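Local coordinates for protein EcmrR transcriptional regulator (Escherichia coli, PDB 6WL5) that activates transcription as a multidrug-sensing MerR-family regulator, its C-terminal GyrI-like domain binding cetyl-trimethyl-ammonium and probably other drugs, at residues E75-F80 / I87-I92; I15-R20 / E39-N44. One frame throughout, in Å; residues are numbered along the deposited sequence. Where two conformers were deposited one is given.

Contact 1 (E75-F80 / I87-I92); sequences EAVNDF and IIFQVI
The Phe89 ring carries the backbone of Phe80 on one face: the carbonyl carbon, Phe80 C, stands 4.1 Å above the ring plane of Phe89, displaced toward the rim, while Val77 reaches the edge near that plane, its CG2 4.1 Å from Phe89 CE2. In the antiparallel sheet of this GyrI-like domain, strands 69-77 and 88-103 each pair with strand 7-23, which lies between them. The Phe80 ring is met differently. Val91 comes to its edge, CG2 lying 3.6 Å from Phe80 CZ, and Phe89 CB approaches it obliquely, 3.7 Å from Phe80 CD2. The two aromatic rings therefore do not stack; the two side chains run alongside one another, pointing opposite ways, each ring set against aliphatic or backbone atoms of the other segment.

No hydrogen bond joins 75-80 to 87-92, and the nearest CA atoms, those of Phe80 and Phe89, are 6.2 Å apart. The contact is thus apolar packing across the intervening strand, made where the chain leaves strand 69-77. Tyr17 and Ile15 of strand 7-23 touch Phe89 and Phe80, respectively, and Val40 of helix 34-43 also packs on Phe89. With CG beside its backbone N (chi1 -83°), Phe80 extends its ring along 89-91 as far as Val91, where CE1 is 4.0 Å from Val91 CG2.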
loop_
_atom_site.group_PDB
_atom_site.type_symbol
_atom_site.label_atom_id
_atom_site.label_comp_id
_atom_site.label_asym_id
_atom_site.label_seq_id
_atom_site.Cartn_x
_atom_site.Cartn_y
_atom_site.Cartn_z
ATOM N N GLU A 75 -5.286 4.657 4.354
ATOM C CA GLU A 75 -5.108 5.997 3.844
ATOM C C GLU A 75 -4.749 6.901 5.005
ATOM O O GLU A 75 -5.452 6.943 6.017
ATOM C CB GLU A 75 -6.390 6.437 3.117
ATOM C CG GLU A 75 -6.244 7.673 2.289
ATOM C CD GLU A 75 -7.183 7.723 1.082
ATOM O OE1 GLU A 75 -6.911 8.587 0.221
ATOM O OE2 GLU A 75 -8.211 6.963 1.017
ATOM N N ALA A 76 -3.663 7.637 4.845
ATOM C CA ALA A 76 -3.130 8.451 5.930
ATOM C C ALA A 76 -3.899 9.753 6.111
ATOM O O ALA A 76 -4.169 10.483 5.143
ATOM C CB ALA A 76 -1.658 8.769 5.676
ATOM N N VAL A 77 -4.164 10.080 7.381
ATOM C CA VAL A 77 -4.885 11.278 7.782
ATOM C C VAL A 77 -4.074 12.032 8.834
ATOM O O VAL A 77 -3.153 11.502 9.450
ATOM C CB VAL A 77 -6.296 10.961 8.334
ATOM C CG1 VAL A 77 -7.212 10.397 7.251
ATOM C CG2 VAL A 77 -6.186 10.013 9.508
ATOM N N ASN A 78 -4.420 13.304 9.024
ATOM C CA ASN A 78 -3.668 14.092 9.996
ATOM C C ASN A 78 -4.066 13.778 11.435
ATOM O O ASN A 78 -3.238 13.913 12.338
ATOM C CB ASN A 78 -3.807 15.591 9.728
ATOM C CG ASN A 78 -3.049 16.030 8.489
ATOM O OD1 ASN A 78 -1.967 15.560 8.205
ATOM N ND2 ASN A 78 -3.637 16.950 7.747
ATOM N N ASP A 79 -5.301 13.355 11.687
ATOM C CA ASP A 79 -5.641 12.955 13.045
ATOM C C ASP A 79 -6.656 11.828 13.068
ATOM O O ASP A 79 -7.328 11.532 12.077
ATOM C CB ASP A 79 -6.155 14.133 13.866
ATOM C CG ASP A 79 -5.291 15.358 13.747
ATOM O OD1 ASP A 79 -5.361 16.023 12.691
ATOM O OD2 ASP A 79 -4.559 15.637 14.709
ATOM N N PHE A 80 -6.755 11.197 14.230
ATOM C CA PHE A 80 -7.726 10.137 14.417
ATOM C C PHE A 80 -9.143 10.662 14.218
ATOM O O PHE A 80 -9.463 11.809 14.553
ATOM C CB PHE A 80 -7.631 9.594 15.839
ATOM C CG PHE A 80 -6.555 8.583 16.027
ATOM C CD1 PHE A 80 -5.236 8.981 16.188
ATOM C CD2 PHE A 80 -6.855 7.227 16.030
ATOM C CE1 PHE A 80 -4.228 8.040 16.356
ATOM C CE2 PHE A 80 -5.857 6.283 16.188
ATOM C CZ PHE A 80 -4.540 6.690 16.349
ATOM N N ILE A 87 -14.387 0.019 9.353
ATOM C CA ILE A 87 -13.361 0.996 9.007
ATOM C C ILE A 87 -12.765 1.515 10.306
ATOM O O ILE A 87 -13.462 2.127 11.129
ATOM C CB ILE A 87 -13.915 2.144 8.159
ATOM C CG1 ILE A 87 -14.584 1.594 6.904
ATOM C CG2 ILE A 87 -12.756 3.073 7.748
ATOM C CD1 ILE A 87 -15.178 2.652 6.048
ATOM N N ILE A 88 -11.475 1.292 10.488
ATOM C CA ILE A 88 -10.838 1.565 11.766
ATOM C C ILE A 88 -9.629 2.488 11.597
ATOM O O ILE A 88 -8.899 2.419 10.600
ATOM C CB ILE A 88 -10.475 0.250 12.500
ATOM C CG1 ILE A 88 -9.385 -0.460 11.733
ATOM C CG2 ILE A 88 -11.702 -0.659 12.686
ATOM C CD1 ILE A 88 -8.039 -0.114 12.273
ATOM N N PHE A 89 -9.448 3.372 12.566
ATOM C CA PHE A 89 -8.261 4.205 12.660
ATOM C C PHE A 89 -7.187 3.487 13.481
ATOM O O PHE A 89 -7.472 2.865 14.511
ATOM C CB PHE A 89 -8.637 5.543 13.296
ATOM C CG PHE A 89 -9.467 6.410 12.399
ATOM C CD1 PHE A 89 -10.840 6.244 12.331
ATOM C CD2 PHE A 89 -8.872 7.378 11.614
ATOM C CE1 PHE A 89 -11.619 7.034 11.480
ATOM C CE2 PHE A 89 -9.635 8.181 10.772
ATOM C CZ PHE A 89 -11.013 8.013 10.713
ATOM N N GLN A 90 -5.958 3.532 12.985
ATOM C CA GLN A 90 -4.829 2.904 13.650
ATOM C C GLN A 90 -3.549 3.636 13.257
ATOM O O GLN A 90 -3.504 4.388 12.279
ATOM C CB GLN A 90 -4.765 1.407 13.320
ATOM C CG GLN A 90 -4.471 1.116 11.872
ATOM C CD GLN A 90 -4.360 -0.368 11.584
ATOM O OE1 GLN A 90 -3.479 -1.074 12.123
ATOM N NE2 GLN A 90 -5.218 -0.850 10.708
ATOM N N VAL A 91 -2.515 3.450 14.066
ATOM C CA VAL A 91 -1.187 3.966 13.753
ATOM C C VAL A 91 -0.409 2.858 13.060
ATOM O O VAL A 91 -0.283 1.755 13.596
ATOM C CB VAL A 91 -0.457 4.418 15.028
ATOM C CG1 VAL A 91 0.988 4.810 14.697
ATOM C CG2 VAL A 91 -1.218 5.554 15.720
ATOM N N ILE A 92 0.110 3.142 11.870
ATOM C CA ILE A 92 0.938 2.197 11.129
ATOM C C ILE A 92 2.397 2.512 11.465
ATOM O O ILE A 92 2.834 3.653 11.245
ATOM C CB ILE A 92 0.679 2.295 9.622
ATOM C CG1 ILE A 92 -0.797 2.012 9.270
ATOM C CG2 ILE A 92 1.585 1.327 8.864
ATOM C CD1 ILE A 92 -1.333 0.679 9.729
#

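Contact 2 (I15-R20 / E39-N44); sequences IVYSKR and EVMKAN
Tyr17 holds CG between its backbone N and carbonyl carbon (chi1 63°), and Val40 places CG1 in the corresponding position on the helix (chi1 79°), which sets that methyl squarely over the phenol ring. The evidence for a CH-pi contact is direct: Val40 CG1 is 3.5 Å from the centroid of the Tyr17 ring and only 6° off its normal. All six ring carbons consequently lie at nearly equal range, CZ of Tyr17 being 3.7 Å from Val40 CG1. The second methyl, Val40 CG2, sits nearer the root of the side chain, 4.1 Å from Tyr17 CB. Met41 adds a looser, oblique touch, with its CE 4.3 Å from Tyr17 CE2.

This is helix-on-sheet packing, the end of helix 34-43 lying against strand 7-23. Just beyond, Asn44 ND2 donates to Val40 O at 3.3 Å, tying the chain after the helix back to its last turn. The Tyr17 hydroxyl has its own, weak, hydrogen bond to Glu75. A serine in place of Tyr17 would probably open a gap beneath Val40 CG1 and leave Glu75 without its phenol partner. The helix touches ring carbons and CB; with no hydrogen bond across it, the contact is CH-pi and dispersive.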
loop_
_atom_site.group_PDB
_atom_site.type_symbol
_atom_site.label_atom_id
_atom_site.label_comp_id
_atom_site.label_asym_id
_atom_site.label_seq_id
_atom_site.Cartn_x
_atom_site.Cartn_y
_atom_site.Cartn_z
ATOM N N ILE A 15 -0.923 7.927 10.964
ATOM C CA ILE A 15 -2.283 7.583 11.349
ATOM C C ILE A 15 -3.039 7.350 10.062
ATOM O O ILE A 15 -2.915 8.143 9.119
ATOM C CB ILE A 15 -2.945 8.736 12.117
ATOM C CG1 ILE A 15 -2.086 9.167 13.303
ATOM C CG2 ILE A 15 -4.378 8.349 12.544
ATOM C CD1 ILE A 15 -2.534 10.491 13.899
ATOM N N VAL A 16 -3.816 6.269 10.018
ATOM C CA VAL A 16 -4.613 5.941 8.853
ATOM C C VAL A 16 -6.029 5.576 9.280
ATOM O O VAL A 16 -6.284 5.150 10.410
ATOM C CB VAL A 16 -4.021 4.761 8.043
ATOM C CG1 VAL A 16 -2.588 5.045 7.648
ATOM C CG2 VAL A 16 -4.141 3.415 8.784
ATOM N N TYR A 17 -6.947 5.680 8.327
ATOM C CA TYR A 17 -8.143 4.860 8.348
ATOM C C TYR A 17 -7.899 3.662 7.456
ATOM O O TYR A 17 -7.069 3.724 6.543
ATOM C CB TYR A 17 -9.410 5.622 7.974
ATOM C CG TYR A 17 -9.524 6.206 6.599
ATOM C CD1 TYR A 17 -9.934 5.437 5.515
ATOM C CD2 TYR A 17 -9.275 7.554 6.392
ATOM C CE1 TYR A 17 -10.081 6.013 4.252
ATOM C CE2 TYR A 17 -9.414 8.120 5.150
ATOM C CZ TYR A 17 -9.802 7.352 4.094
ATOM O OH TYR A 17 -9.936 7.980 2.892
ATOM N N SER A 18 -8.562 2.548 7.780
ATOM C CA SER A 18 -8.202 1.280 7.161
ATOM C C SER A 18 -9.365 0.291 7.219
ATOM O O SER A 18 -10.257 0.393 8.072
ATOM C CB SER A 18 -6.969 0.696 7.864
ATOM O OG SER A 18 -7.283 0.375 9.217
ATOM N N LYS A 19 -9.363 -0.645 6.279
ATOM C CA LYS A 19 -10.282 -1.764 6.299
ATOM C C LYS A 19 -9.551 -2.989 5.780
ATOM O O LYS A 19 -8.800 -2.898 4.818
ATOM C CB LYS A 19 -11.549 -1.492 5.454
ATOM C CG LYS A 19 -12.643 -2.522 5.684
ATOM C CD LYS A 19 -13.983 -2.066 5.136
ATOM C CE LYS A 19 -15.056 -3.140 5.263
ATOM N NZ LYS A 19 -16.397 -2.583 4.888
ATOM N N ARG A 20 -9.752 -4.126 6.437
ATOM C CA ARG A 20 -9.056 -5.359 6.112
ATOM C C ARG A 20 -10.032 -6.379 5.542
ATOM O O ARG A 20 -11.196 -6.457 5.970
ATOM C CB ARG A 20 -8.380 -5.921 7.366
ATOM C CG ARG A 20 -7.455 -7.070 7.082
ATOM C CD ARG A 20 -6.474 -7.220 8.226
ATOM N NE ARG A 20 -5.652 -8.414 8.096
ATOM C CZ ARG A 20 -4.701 -8.717 8.955
ATOM N NH1 ARG A 20 -4.467 -7.889 9.979
ATOM N NH2 ARG A 20 -3.968 -9.814 8.802
ATOM N N GLU A 39 -17.435 6.408 3.088
ATOM C CA GLU A 39 -18.149 6.171 4.338
ATOM C C GLU A 39 -17.415 6.780 5.524
ATOM O O GLU A 39 -18.050 7.361 6.415
ATOM C CB GLU A 39 -18.404 4.676 4.549
ATOM C CG GLU A 39 -19.504 4.087 3.635
ATOM C CD GLU A 39 -20.818 4.870 3.645
ATOM O OE1 GLU A 39 -21.493 4.915 4.694
ATOM O OE2 GLU A 39 -21.191 5.440 2.596
ATOM N N VAL A 40 -16.085 6.681 5.552
ATOM C CA VAL A 40 -15.357 7.258 6.672
ATOM C C VAL A 40 -15.477 8.773 6.677
ATOM O O VAL A 40 -15.591 9.385 7.742
ATOM C CB VAL A 40 -13.889 6.798 6.666
ATOM C CG1 VAL A 40 -13.107 7.565 5.671
ATOM C CG2 VAL A 40 -13.258 6.978 8.056
ATOM N N MET A 41 -15.461 9.404 5.494
ATOM C CA MET A 41 -15.558 10.861 5.410
ATOM C C MET A 41 -16.927 11.343 5.869
ATOM O O MET A 41 -17.027 12.313 6.633
ATOM C CB MET A 41 -15.279 11.323 3.970
ATOM C CG MET A 41 -13.777 11.339 3.599
ATOM S SD MET A 41 -12.902 12.404 4.728
ATOM C CE MET A 41 -11.161 11.983 4.474
ATOM N N LYS A 42 -17.992 10.666 5.430
ATOM C CA LYS A 42 -19.335 11.036 5.874
ATOM C C LYS A 42 -19.438 11.027 7.393
ATOM O O LYS A 42 -20.119 11.876 7.984
ATOM C CB LYS A 42 -20.359 10.054 5.312
ATOM C CG LYS A 42 -20.674 10.201 3.848
ATOM C CD LYS A 42 -21.916 9.376 3.515
ATOM C CE LYS A 42 -21.946 8.962 2.047
ATOM N NZ LYS A 42 -21.389 7.594 1.885
ATOM N N ALA A 43 -18.801 10.047 8.041
ATOM C CA ALA A 43 -18.925 9.869 9.485
ATOM C C ALA A 43 -17.998 10.766 10.293
ATOM O O ALA A 43 -18.170 10.868 11.514
ATOM C CB ALA A 43 -18.643 8.414 9.871
ATOM N N ASN A 44 -17.019 11.406 9.666
ATOM C CA ASN A 44 -16.036 12.227 10.370
ATOM C C ASN A 44 -15.838 13.507 9.581
ATOM O O ASN A 44 -14.819 13.686 8.908
ATOM C CB ASN A 44 -14.701 11.487 10.513
ATOM C CG ASN A 44 -14.785 10.323 11.475
ATOM O OD1 ASN A 44 -14.763 10.494 12.684
ATOM N ND2 ASN A 44 -14.894 9.119 10.923
#

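In the fold
Contacts 1 and 2 have centres about 7 Å apart and meet at strand 7-23, which supplies one side of contact 2 and packs against both segments of contact 1. Tyr17 joins them directly: its CD2 packs 3.6 Å from Val77 CG1, and its OH lies 2.7 Å from Glu75 OE2. A second polar link, Gln90 NE2 to Ser18 OG at 2.8 Å, ties strand 88-103 to strand 7-23. Glu75 lines a cetyl-trimethyl-ammonium site together with Cys55, Tyr135, Ile139 and Trp140, an arrangement consistent with Tyr17 acting, through its weak bond, as a second-shell residue that helps orient the Glu75 carboxylate; the Tyr17 side chain is about 7 Å from a bound ligand, that of Val77 about 10 Å.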